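PDB 4DNH: uncharacterized protein, which is of unknown function but folds as a TIM barrel and may be an enzyme related to dihydrodipicolinate synthase. Local coordinates for residues 70-75 with 111-116; 78-83 with 101-106; 201-204 with 210-213. All coordinates share one frame; numbering follows the deposited sequence.

Contact 1. Residues 70-75 with 111-116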
ATOM      1  N   ARG A  70     -11.241  10.803  -1.250  1.00 41.11           N
ATOM      2  CA  ARG A  70     -11.801  10.048  -0.129  1.00 41.37           C
ATOM      3  C   ARG A  70     -10.762   9.882   0.978  1.00 41.70           C
ATOM      4  O   ARG A  70     -11.083  10.042   2.172  1.00 42.57           O
ATOM      5  CB  ARG A  70     -12.293   8.671  -0.594  1.00 41.12           C
ATOM      6  CG  ARG A  70     -13.108   7.882   0.420  1.00 43.63           C
ATOM      7  CD  ARG A  70     -13.447   6.516  -0.162  1.00 48.17           C
ATOM      8  NE  ARG A  70     -13.676   5.446   0.821  1.00 51.19           N
ATOM      9  CZ  ARG A  70     -14.817   5.267   1.492  1.00 53.16           C
ATOM     10  NH1 ARG A  70     -15.844   6.112   1.314  1.00 51.08           N
ATOM     11  NH2 ARG A  70     -14.926   4.254   2.354  1.00 48.94           N
ATOM     12  N   LEU A  71      -9.520   9.580   0.588  1.00 40.24           N
ATOM     13  CA  LEU A  71      -8.454   9.380   1.580  1.00 39.35           C
ATOM     14  C   LEU A  71      -8.093  10.695   2.242  1.00 39.95           C
ATOM     15  O   LEU A  71      -8.010  10.775   3.459  1.00 40.91           O
ATOM     16  CB  LEU A  71      -7.201   8.696   1.002  1.00 36.17           C
ATOM     17  CG  LEU A  71      -7.286   7.242   0.534  1.00 34.69           C
ATOM     18  CD1 LEU A  71      -5.963   6.822  -0.105  1.00 34.25           C
ATOM     19  CD2 LEU A  71      -7.657   6.282   1.652  1.00 33.34           C
ATOM     20  N   TRP A  72      -7.884  11.732   1.441  1.00 41.64           N
ATOM     21  CA  TRP A  72      -7.623  13.056   2.010  1.00 42.23           C
ATOM     22  C   TRP A  72      -8.707  13.517   2.937  1.00 42.03           C
ATOM     23  O   TRP A  72      -8.391  14.076   3.982  1.00 42.73           O
ATOM     24  CB  TRP A  72      -7.322  14.072   0.936  1.00 40.21           C
ATOM     25  CG  TRP A  72      -6.024  13.784   0.228  1.00 39.03           C
ATOM     26  CD1 TRP A  72      -4.836  13.321   0.790  1.00 38.39           C
ATOM     27  CD2 TRP A  72      -5.731  13.940  -1.206  1.00 38.92           C
ATOM     28  NE1 TRP A  72      -3.862  13.186  -0.166  1.00 37.29           N
ATOM     29  CE2 TRP A  72      -4.327  13.537  -1.384  1.00 37.64           C
ATOM     30  CE3 TRP A  72      -6.462  14.359  -2.324  1.00 39.59           C
ATOM     31  CZ2 TRP A  72      -3.706  13.562  -2.628  1.00 37.16           C
ATOM     32  CZ3 TRP A  72      -5.825  14.373  -3.574  1.00 39.15           C
ATOM     33  CH2 TRP A  72      -4.478  13.981  -3.719  1.00 38.50           C
ATOM     34  N   ASP A  73      -9.970  13.236   2.591  1.00 43.24           N
ATOM     35  CA  ASP A  73     -11.152  13.608   3.417  1.00 45.94           C
ATOM     36  C   ASP A  73     -11.097  13.004   4.802  1.00 47.65           C
ATOM     37  O   ASP A  73     -11.522  13.629   5.770  1.00 50.19           O
ATOM     38  CB  ASP A  73     -12.468  13.133   2.779  1.00 46.43           C
ATOM     39  CG  ASP A  73     -12.902  13.984   1.590  1.00 48.23           C
ATOM     40  OD1 ASP A  73     -12.320  15.063   1.358  1.00 46.87           O
ATOM     41  OD2 ASP A  73     -13.835  13.556   0.873  1.00 50.16           O
ATOM     42  N   LEU A  74     -10.588  11.774   4.879  1.00 46.56           N
ATOM     43  CA  LEU A  74     -10.482  11.047   6.135  1.00 46.54           C
ATOM     44  C   LEU A  74      -9.202  11.391   6.902  1.00 47.37           C
ATOM     45  O   LEU A  74      -8.955  10.851   7.991  1.00 48.57           O
ATOM     46  CB  LEU A  74     -10.573   9.539   5.892  1.00 44.06           C
ATOM     47  CG  LEU A  74     -11.914   9.000   5.374  1.00 45.34           C
ATOM     48  CD1 LEU A  74     -11.731   7.596   4.829  1.00 42.94           C
ATOM     49  CD2 LEU A  74     -13.018   9.000   6.421  1.00 46.59           C
ATOM     50  N   GLY A  75      -8.392  12.280   6.333  1.00 45.01           N
ATOM     51  CA  GLY A  75      -7.167  12.726   6.981  1.00 45.22           C
ATOM     52  C   GLY A  75      -5.945  11.891   6.678  1.00 45.99           C
ATOM     53  O   GLY A  75      -4.850  12.237   7.121  1.00 48.50           O
ATOM     54  N   PRO A 111      -6.504  22.205   0.626  1.00 47.38           N
ATOM     55  CA  PRO A 111      -5.635  22.637   1.723  1.00 49.39           C
ATOM     56  C   PRO A 111      -4.987  21.463   2.460  1.00 51.53           C
ATOM     57  O   PRO A 111      -3.871  21.611   2.939  1.00 52.91           O
ATOM     58  CB  PRO A 111      -6.574  23.423   2.646  1.00 48.40           C
ATOM     59  CG  PRO A 111      -7.936  22.953   2.304  1.00 48.26           C
ATOM     60  CD  PRO A 111      -7.910  22.583   0.850  1.00 47.25           C
ATOM     61  N   ASP A 112      -5.662  20.310   2.508  1.00 52.06           N
ATOM     62  CA  ASP A 112      -5.241  19.187   3.368  1.00 56.44           C
ATOM     63  C   ASP A 112      -4.920  17.891   2.628  1.00 53.65           C
ATOM     64  O   ASP A 112      -5.542  16.861   2.869  1.00 57.86           O
ATOM     65  CB  ASP A 112      -6.282  18.929   4.480  1.00 64.97           C
ATOM     66  CG  ASP A 112      -7.609  18.303   3.962  1.00 70.66           C
ATOM     67  OD1 ASP A 112      -7.871  18.267   2.733  1.00 64.40           O
ATOM     68  OD2 ASP A 112      -8.398  17.840   4.821  1.00 78.54           O
ATOM     69  N   ALA A 113      -3.942  17.932   1.738  1.00 48.39           N
ATOM     70  CA  ALA A 113      -3.600  16.754   0.965  1.00 45.62           C
ATOM     71  C   ALA A 113      -2.133  16.346   1.109  1.00 44.09           C
ATOM     72  O   ALA A 113      -1.253  16.948   0.483  1.00 45.49           O
ATOM     73  CB  ALA A 113      -3.964  16.961  -0.497  1.00 45.56           C
ATOM     74  N   LEU A 114      -1.878  15.325   1.931  1.00 41.09           N
ATOM     75  CA  LEU A 114      -0.536  14.783   2.092  1.00 39.80           C
ATOM     76  C   LEU A 114      -0.334  13.643   1.083  1.00 41.03           C
ATOM     77  O   LEU A 114      -1.192  12.774   0.913  1.00 41.40           O
ATOM     78  CB  LEU A 114      -0.322  14.304   3.526  1.00 39.48           C
ATOM     79  CG  LEU A 114       0.854  13.363   3.874  1.00 39.91           C
ATOM     80  CD1 LEU A 114       2.186  14.104   3.963  1.00 40.53           C
ATOM     81  CD2 LEU A 114       0.568  12.632   5.184  1.00 39.82           C
ATOM     82  N   ILE A 115       0.810  13.652   0.413  1.00 41.45           N
ATOM     83  CA  ILE A 115       1.056  12.779  -0.714  1.00 39.68           C
ATOM     84  C   ILE A 115       2.551  12.662  -0.938  1.00 40.73           C
ATOM     85  O   ILE A 115       3.298  13.632  -0.782  1.00 41.88           O
ATOM     86  CB  ILE A 115       0.303  13.256  -2.003  1.00 37.75           C
ATOM     87  CG1 ILE A 115       0.691  12.406  -3.218  1.00 35.33           C
ATOM     88  CG2 ILE A 115       0.524  14.751  -2.270  1.00 37.89           C
ATOM     89  CD1 ILE A 115      -0.377  12.335  -4.281  1.00 34.70           C
ATOM     90  N   ALA A 116       2.981  11.452  -1.280  1.00 41.04           N
ATOM     91  CA  ALA A 116       4.363  11.180  -1.622  1.00 40.56           C
ATOM     92  C   ALA A 116       4.339  10.131  -2.712  1.00 40.48           C
ATOM     93  O   ALA A 116       3.467   9.247  -2.720  1.00 40.48           O
ATOM     94  CB  ALA A 116       5.141  10.693  -0.403  1.00 39.85           C
TER
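The indole of W72 has A113 laid over one face and two groups of the 111-116 segment at its edge. The methyl of A113 sits above the five-membered ring, CB 3.5 Å from the ring centroid, an almost perpendicular CH-pi contact that also brings A113 CB to 3.6 Å from W72 CE2. In the ring plane, W72 NE1 gives its N-H to the carbonyl of L114, with NE1 2.9 Å from L114 O and an angle of 158° at the hydrogen. The oxygen lies close to the indole plane, but the donor approaches from above the carbonyl plane, 47° out of it. Further round the edge, I115 CD1 meets W72 CZ2 at 3.9 Å. With CG anti to the carbonyl carbon (chi1 -67°), the indole leans off the last turn of helix 61-73 toward the run into strand 115-119. Here the end of helix 61-73, which leads to strand 77-80 of the TIM barrel, packs on the loop entering the neighbouring strand 115-119. H69 meets W72 edge-to-face, while V78 and A107 also pack against it. A leucine in place of W72 would probably leave the L114 carbonyl without its indole donor and open a gap beneath the A113 methyl. Just past this turn, G75, at positive phi, ends the helix in a Schellman motif; one of its bonds runs from G75 N to W72 O, 3.0 Å. D112 OD1 and D73 OD1 lie 5.7 Å apart, and each forms a salt bridge with R110, which probably offsets their mutual repulsion.

Contact 2. Residues 78-83 with 101-106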
ATOM      1  N   VAL A  78      -1.684  10.070   1.068  1.00 36.50           N
ATOM      2  CA  VAL A  78      -1.718   9.200  -0.085  1.00 36.23           C
ATOM      3  C   VAL A  78      -0.284   8.860  -0.530  1.00 37.03           C
ATOM      4  O   VAL A  78       0.552   9.763  -0.738  1.00 38.49           O
ATOM      5  CB  VAL A  78      -2.534   9.850  -1.240  1.00 38.44           C
ATOM      6  CG1 VAL A  78      -2.235   9.182  -2.580  1.00 40.67           C
ATOM      7  CG2 VAL A  78      -4.031   9.800  -0.944  1.00 37.17           C
ATOM      8  N   ALA A  79      -0.005   7.566  -0.668  1.00 35.33           N
ATOM      9  CA  ALA A  79       1.258   7.075  -1.224  1.00 36.45           C
ATOM     10  C   ALA A  79       0.988   6.630  -2.655  1.00 37.24           C
ATOM     11  O   ALA A  79       0.345   5.595  -2.857  1.00 37.77           O
ATOM     12  CB  ALA A  79       1.777   5.898  -0.410  1.00 36.47           C
ATOM     13  N   GLU A  80       1.472   7.389  -3.639  1.00 36.40           N
ATOM     14  CA  GLU A  80       1.030   7.177  -5.006  1.00 37.71           C
ATOM     15  C   GLU A  80       1.891   6.301  -5.860  1.00 39.34           C
ATOM     16  O   GLU A  80       3.129   6.329  -5.781  1.00 38.56           O
ATOM     17  CB  GLU A  80       0.838   8.486  -5.764  1.00 41.50           C
ATOM     18  CG  GLU A  80      -0.599   8.960  -5.794  1.00 45.89           C
ATOM     19  CD  GLU A  80      -1.557   8.022  -6.494  1.00 46.51           C
ATOM     20  OE1 GLU A  80      -1.296   6.800  -6.645  1.00 49.57           O
ATOM     21  OE2 GLU A  80      -2.619   8.529  -6.863  1.00 44.12           O
ATOM     22  N   SER A  81       1.189   5.563  -6.717  1.00 39.81           N
ATOM     23  CA  SER A  81       1.797   4.703  -7.687  1.00 40.69           C
ATOM     24  C   SER A  81       2.713   3.715  -6.956  1.00 39.25           C
ATOM     25  O   SER A  81       3.815   3.412  -7.394  1.00 38.56           O
ATOM     26  CB  SER A  81       2.537   5.542  -8.735  1.00 42.71           C
ATOM     27  OG  SER A  81       1.626   6.319  -9.492  1.00 41.91           O
HETATM   28  N   MSE A  82       2.219   3.213  -5.836  1.00 40.06           N
HETATM   29  CA  MSE A  82       2.975   2.266  -5.032  1.00 46.33           C
HETATM   30  C   MSE A  82       2.611   0.849  -5.392  1.00 47.83           C
HETATM   31  O   MSE A  82       1.864   0.595  -6.351  1.00 46.52           O
HETATM   32  CB  MSE A  82       2.702   2.600  -3.565  1.00 50.26           C
HETATM   33  CG  MSE A  82       3.454   3.875  -3.173  1.00 55.77           C
HETATM   34 SE   MSE A  82       5.388   3.485  -3.252  1.00 66.88          SE
HETATM   35  CE  MSE A  82       5.439   2.344  -1.645  1.00 66.13           C
ATOM     36  N   ASP A  83       3.132  -0.098  -4.623  1.00 48.28           N
ATOM     37  CA  ASP A  83       2.862  -1.499  -4.877  1.00 46.44           C
ATOM     38  C   ASP A  83       1.361  -1.767  -4.942  1.00 42.20           C
ATOM     39  O   ASP A  83       0.929  -2.565  -5.747  1.00 41.12           O
ATOM     40  CB  ASP A  83       3.508  -2.375  -3.806  1.00 51.61           C
ATOM     41  CG  ASP A  83       3.486  -3.834  -4.173  1.00 55.07           C
ATOM     42  OD1 ASP A  83       4.348  -4.256  -4.974  1.00 57.83           O
ATOM     43  OD2 ASP A  83       2.594  -4.558  -3.674  1.00 56.25           O
ATOM     44  N   ARG A 101       1.456  12.689 -11.752  1.00 44.71           N
ATOM     45  CA  ARG A 101       1.146  14.028 -12.270  1.00 44.98           C
ATOM     46  C   ARG A 101      -0.287  14.497 -11.945  1.00 42.99           C
ATOM     47  O   ARG A 101      -0.470  15.584 -11.401  1.00 41.32           O
ATOM     48  CB  ARG A 101       1.416  14.073 -13.776  1.00 45.43           C
ATOM     49  CG  ARG A 101       1.218  15.431 -14.423  1.00 46.83           C
ATOM     50  CD  ARG A 101       1.000  15.279 -15.918  1.00 51.64           C
ATOM     51  NE  ARG A 101       0.059  16.294 -16.382  1.00 62.17           N
ATOM     52  CZ  ARG A 101      -1.174  16.064 -16.833  1.00 62.75           C
ATOM     53  NH1 ARG A 101      -1.651  14.830 -16.935  1.00 59.82           N
ATOM     54  NH2 ARG A 101      -1.927  17.086 -17.209  1.00 64.70           N
ATOM     55  N   ARG A 102      -1.292  13.682 -12.266  1.00 43.08           N
ATOM     56  CA  ARG A 102      -2.690  14.012 -11.928  1.00 43.06           C
ATOM     57  C   ARG A 102      -2.913  14.176 -10.419  1.00 44.57           C
ATOM     58  O   ARG A 102      -3.513  15.161  -9.991  1.00 46.89           O
ATOM     59  CB  ARG A 102      -3.656  12.952 -12.435  1.00 42.57           C
ATOM     60  CG  ARG A 102      -3.369  12.465 -13.829  1.00 47.37           C
ATOM     61  CD  ARG A 102      -4.197  13.194 -14.836  1.00 53.93           C
ATOM     62  NE  ARG A 102      -4.263  12.448 -16.087  1.00 57.02           N
ATOM     63  CZ  ARG A 102      -5.360  12.339 -16.828  1.00 52.68           C
ATOM     64  NH1 ARG A 102      -6.500  12.903 -16.424  1.00 46.60           N
ATOM     65  NH2 ARG A 102      -5.315  11.652 -17.961  1.00 53.50           N
ATOM     66  N   SER A 103      -2.437  13.217  -9.620  1.00 42.46           N
ATOM     67  CA  SER A 103      -2.611  13.271  -8.161  1.00 42.96           C
ATOM     68  C   SER A 103      -1.975  14.499  -7.490  1.00 44.61           C
ATOM     69  O   SER A 103      -2.605  15.128  -6.635  1.00 45.79           O
ATOM     70  CB  SER A 103      -2.116  11.993  -7.500  1.00 42.68           C
ATOM     71  OG  SER A 103      -3.083  10.977  -7.646  1.00 43.61           O
ATOM     72  N   LEU A 104      -0.748  14.839  -7.884  1.00 43.70           N
ATOM     73  CA  LEU A 104      -0.111  16.064  -7.404  1.00 46.16           C
ATOM     74  C   LEU A 104      -0.979  17.271  -7.712  1.00 48.93           C
ATOM     75  O   LEU A 104      -1.200  18.117  -6.839  1.00 50.44           O
ATOM     76  CB  LEU A 104       1.322  16.216  -7.947  1.00 45.14           C
ATOM     77  CG  LEU A 104       2.296  15.186  -7.328  1.00 43.64           C
ATOM     78  CD1 LEU A 104       3.628  15.142  -8.054  1.00 42.76           C
ATOM     79  CD2 LEU A 104       2.515  15.425  -5.834  1.00 42.84           C
ATOM     80  N   ALA A 105      -1.519  17.320  -8.933  1.00 48.09           N
ATOM     81  CA  ALA A 105      -2.385  18.427  -9.341  1.00 45.20           C
ATOM     82  C   ALA A 105      -3.659  18.454  -8.512  1.00 44.10           C
ATOM     83  O   ALA A 105      -4.111  19.524  -8.143  1.00 44.24           O
ATOM     84  CB  ALA A 105      -2.701  18.370 -10.826  1.00 43.04           C
ATOM     85  N   GLU A 106      -4.228  17.290  -8.195  1.00 43.57           N
ATOM     86  CA  GLU A 106      -5.410  17.267  -7.324  1.00 43.69           C
ATOM     87  C   GLU A 106      -5.042  17.800  -5.949  1.00 42.25           C
ATOM     88  O   GLU A 106      -5.754  18.644  -5.409  1.00 43.81           O
ATOM     89  CB  GLU A 106      -6.021  15.865  -7.188  1.00 43.91           C
ATOM     90  CG  GLU A 106      -6.762  15.344  -8.409  1.00 46.43           C
ATOM     91  CD  GLU A 106      -7.866  16.259  -8.901  1.00 51.63           C
ATOM     92  OE1 GLU A 106      -8.662  16.757  -8.079  1.00 54.70           O
ATOM     93  OE2 GLU A 106      -7.935  16.478 -10.122  1.00 53.10           O
TER
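The carboxylate of E80 and the hydroxyl of S103 make the one polar bond between strand 77-80 and helix 93-108 in these segments. S103 OG donates to E80 OE2 over 2.6 Å, reaching that oxygen on its anti side and 22° out of the carboxylate plane. The same oxygen takes a salt bridge from NE of R68, on helix 61-73, so OE2 is gripped by both R68 and S103. S103 CB also comes to 3.8 Å from E80 CG, so the serine lies beside the glutamate chain as well as at its end. The second carboxylate oxygen turns back to its own backbone, where S81 N donates to E80 OE1 at 2.8 Å, again on the anti side and 17° from the plane. A bend at chi2 (-62°) folds the side chain so that one oxygen can face the helix while the other meets the S81 amide. Held at both oxygens, the carboxylate has little freedom to rotate. In the next shell, L65 of helix 61-73 packs on the serine, I115 of strand 115-119 lies against both E80 and S103, and L99 of helix 93-108 touches the glutamate. Backbone hydrogen bonds of E80 with A116 and G118 hold the strand in the sheet. The bond from S103 to E80 ties strand to helix within the beta-alpha-beta unit 77-80, 93-108, 115-119, the repeating unit of a TIM barrel. E80 and S103 are both buried, and the guanidinium of R68 is likely to balance the glutamate's charge, with the serine hydroxyl and the S81 amide supplying neutral hydrogen bonds to the same carboxylate.

Contact 3. Residues 201-204 with 210-213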
ATOM      1  N   GLY A 201      16.905 -10.860  -1.982  1.00 67.66           N
ATOM      2  CA  GLY A 201      18.177 -10.521  -1.342  1.00 65.29           C
ATOM      3  C   GLY A 201      18.575  -9.058  -1.464  1.00 61.49           C
ATOM      4  O   GLY A 201      19.752  -8.752  -1.654  1.00 62.13           O
ATOM      5  N   TYR A 202      17.600  -8.157  -1.350  1.00 56.70           N
ATOM      6  CA  TYR A 202      17.865  -6.723  -1.456  1.00 56.75           C
ATOM      7  C   TYR A 202      18.767  -6.220  -0.308  1.00 60.50           C
ATOM      8  O   TYR A 202      18.679  -6.723   0.822  1.00 62.55           O
ATOM      9  CB  TYR A 202      16.553  -5.930  -1.534  1.00 53.87           C
ATOM     10  CG  TYR A 202      16.684  -4.617  -2.271  1.00 52.26           C
ATOM     11  CD1 TYR A 202      16.697  -4.578  -3.661  1.00 50.86           C
ATOM     12  CD2 TYR A 202      16.804  -3.411  -1.576  1.00 53.01           C
ATOM     13  CE1 TYR A 202      16.821  -3.375  -4.344  1.00 52.31           C
ATOM     14  CE2 TYR A 202      16.925  -2.203  -2.248  1.00 52.46           C
ATOM     15  CZ  TYR A 202      16.931  -2.188  -3.631  1.00 52.20           C
ATOM     16  OH  TYR A 202      17.058  -0.995  -4.302  1.00 51.18           O
ATOM     17  N   TRP A 203      19.625  -5.242  -0.627  1.00 59.82           N
ATOM     18  CA  TRP A 203      20.717  -4.724   0.229  1.00 61.41           C
ATOM     19  C   TRP A 203      21.997  -5.524   0.162  1.00 63.51           C
ATOM     20  O   TRP A 203      23.020  -5.114   0.714  1.00 65.30           O
ATOM     21  CB  TRP A 203      20.286  -4.473   1.676  1.00 63.36           C
ATOM     22  CG  TRP A 203      19.092  -3.554   1.783  1.00 63.40           C
ATOM     23  CD1 TRP A 203      17.822  -3.870   2.253  1.00 63.74           C
ATOM     24  CD2 TRP A 203      19.007  -2.140   1.383  1.00 63.23           C
ATOM     25  NE1 TRP A 203      16.990  -2.778   2.187  1.00 65.00           N
ATOM     26  CE2 TRP A 203      17.635  -1.711   1.678  1.00 62.63           C
ATOM     27  CE3 TRP A 203      19.896  -1.220   0.846  1.00 65.99           C
ATOM     28  CZ2 TRP A 203      17.194  -0.423   1.423  1.00 61.42           C
ATOM     29  CZ3 TRP A 203      19.441   0.081   0.597  1.00 65.43           C
ATOM     30  CH2 TRP A 203      18.118   0.466   0.878  1.00 62.94           C
ATOM     31  N   GLY A 204      21.952  -6.666  -0.519  1.00 64.38           N
ATOM     32  CA  GLY A 204      23.141  -7.470  -0.772  1.00 67.57           C
ATOM     33  C   GLY A 204      23.280  -8.761   0.013  1.00 70.59           C
ATOM     34  O   GLY A 204      24.294  -9.447  -0.106  1.00 72.17           O
ATOM     35  N   ALA A 210      20.984  -9.455   8.129  1.00 75.96           N
ATOM     36  CA  ALA A 210      22.261  -8.930   7.674  1.00 76.75           C
ATOM     37  C   ALA A 210      22.042  -7.817   6.656  1.00 73.48           C
ATOM     38  O   ALA A 210      22.782  -6.845   6.628  1.00 75.60           O
ATOM     39  CB  ALA A 210      23.118 -10.051   7.097  1.00 77.88           C
ATOM     40  N   ALA A 211      21.014  -7.966   5.828  1.00 71.89           N
ATOM     41  CA  ALA A 211      20.573  -6.907   4.926  1.00 69.53           C
ATOM     42  C   ALA A 211      20.150  -5.641   5.703  1.00 71.34           C
ATOM     43  O   ALA A 211      20.420  -4.518   5.270  1.00 71.22           O
ATOM     44  CB  ALA A 211      19.446  -7.409   4.040  1.00 64.32           C
HETATM   45  N   MSE A 212      19.506  -5.839   6.854  1.00 71.08           N
HETATM   46  CA  MSE A 212      19.156  -4.754   7.767  1.00 73.40           C
HETATM   47  C   MSE A 212      20.339  -3.873   8.088  1.00 76.69           C
HETATM   48  O   MSE A 212      20.222  -2.648   8.051  1.00 78.33           O
HETATM   49  CB  MSE A 212      18.614  -5.369   9.046  1.00 78.92           C
HETATM   50  CG  MSE A 212      17.439  -4.560   9.570  1.00 87.48           C
HETATM   51 SE   MSE A 212      17.028  -5.002  11.449  1.00102.51          SE
HETATM   52  CE  MSE A 212      18.813  -4.770  12.259  1.00107.38           C
ATOM     53  N   LYS A 213      21.485  -4.487   8.394  1.00 77.93           N
ATOM     54  CA  LYS A 213      22.741  -3.778   8.708  1.00 79.60           C
ATOM     55  C   LYS A 213      23.137  -2.773   7.620  1.00 76.89           C
ATOM     56  O   LYS A 213      23.456  -1.623   7.913  1.00 75.66           O
ATOM     57  CB  LYS A 213      23.873  -4.798   8.913  1.00 84.21           C
ATOM     58  CG  LYS A 213      25.128  -4.275   9.602  1.00 89.58           C
ATOM     59  CD  LYS A 213      26.325  -5.164   9.275  1.00 93.07           C
ATOM     60  CE  LYS A 213      27.010  -5.712  10.525  1.00 96.42           C
ATOM     61  NZ  LYS A 213      27.705  -4.679  11.348  1.00 97.60           N
TER
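A211 presses its methyl into the turn formed by residues 201-204, and this small side chain carries the close part of the contact. Its CB stands 3.4 Å from the backbone O of Y202 and 3.9 Å from W203 CB. A211 O in turn approaches W203 CB at 3.6 Å, with the indole lying obliquely to that oxygen. No hydrogen bond crosses here; the two segments meet through van der Waals contacts. The turn is of type II, closed by G204 N to G201 O at 3.2 Å, with W203 at its third position in a positive-phi conformation (84°). From there CG, anti to the carbonyl carbon (chi1 -55°), brings the indole face against the edge of the Y202 ring, whose CD2 lies 3.7 Å above the indole plane, toward the rim. The solvent side is looser: K213 is exposed and its chain leads away from the turn. M212, a selenomethionine, also turns away from it but is buried, packing on W190 and Q245. Y202 OH hydrogen-bonds Y175 OH and S158 N, and its ring meets Y171 edge-to-face. W203 packs edge-to-face on W190 of strand 186-191 and touches T214 and C215, so the turn is wedged between that barrel strand, helix 208-221 and the neighbouring helices 159-164 and 168-181.

In the fold
Contacts 1 and 2 form one continuous patch, their centres about 11 Å apart, stitched by neighbouring barrel strands: L114 O lies 2.8 Å from V78 N and A116 O 2.9 Å from E80 N, both probable hydrogen bonds. The L114 carbonyl thus serves sheet and indole together, and W72 NE1 lies 3.5 Å from V78 CG2. Contact 3 stands apart, its centre about 33 Å from that of contact 1 and about 29 Å from that of contact 2. It joins the loop after strand 186-191 to helix 208-221; that loop follows the C-terminal end of its strand, the side on which TIM-barrel enzymes carry their active sites, though no site is identified here. Contact 1 lies across the chain's centre from it.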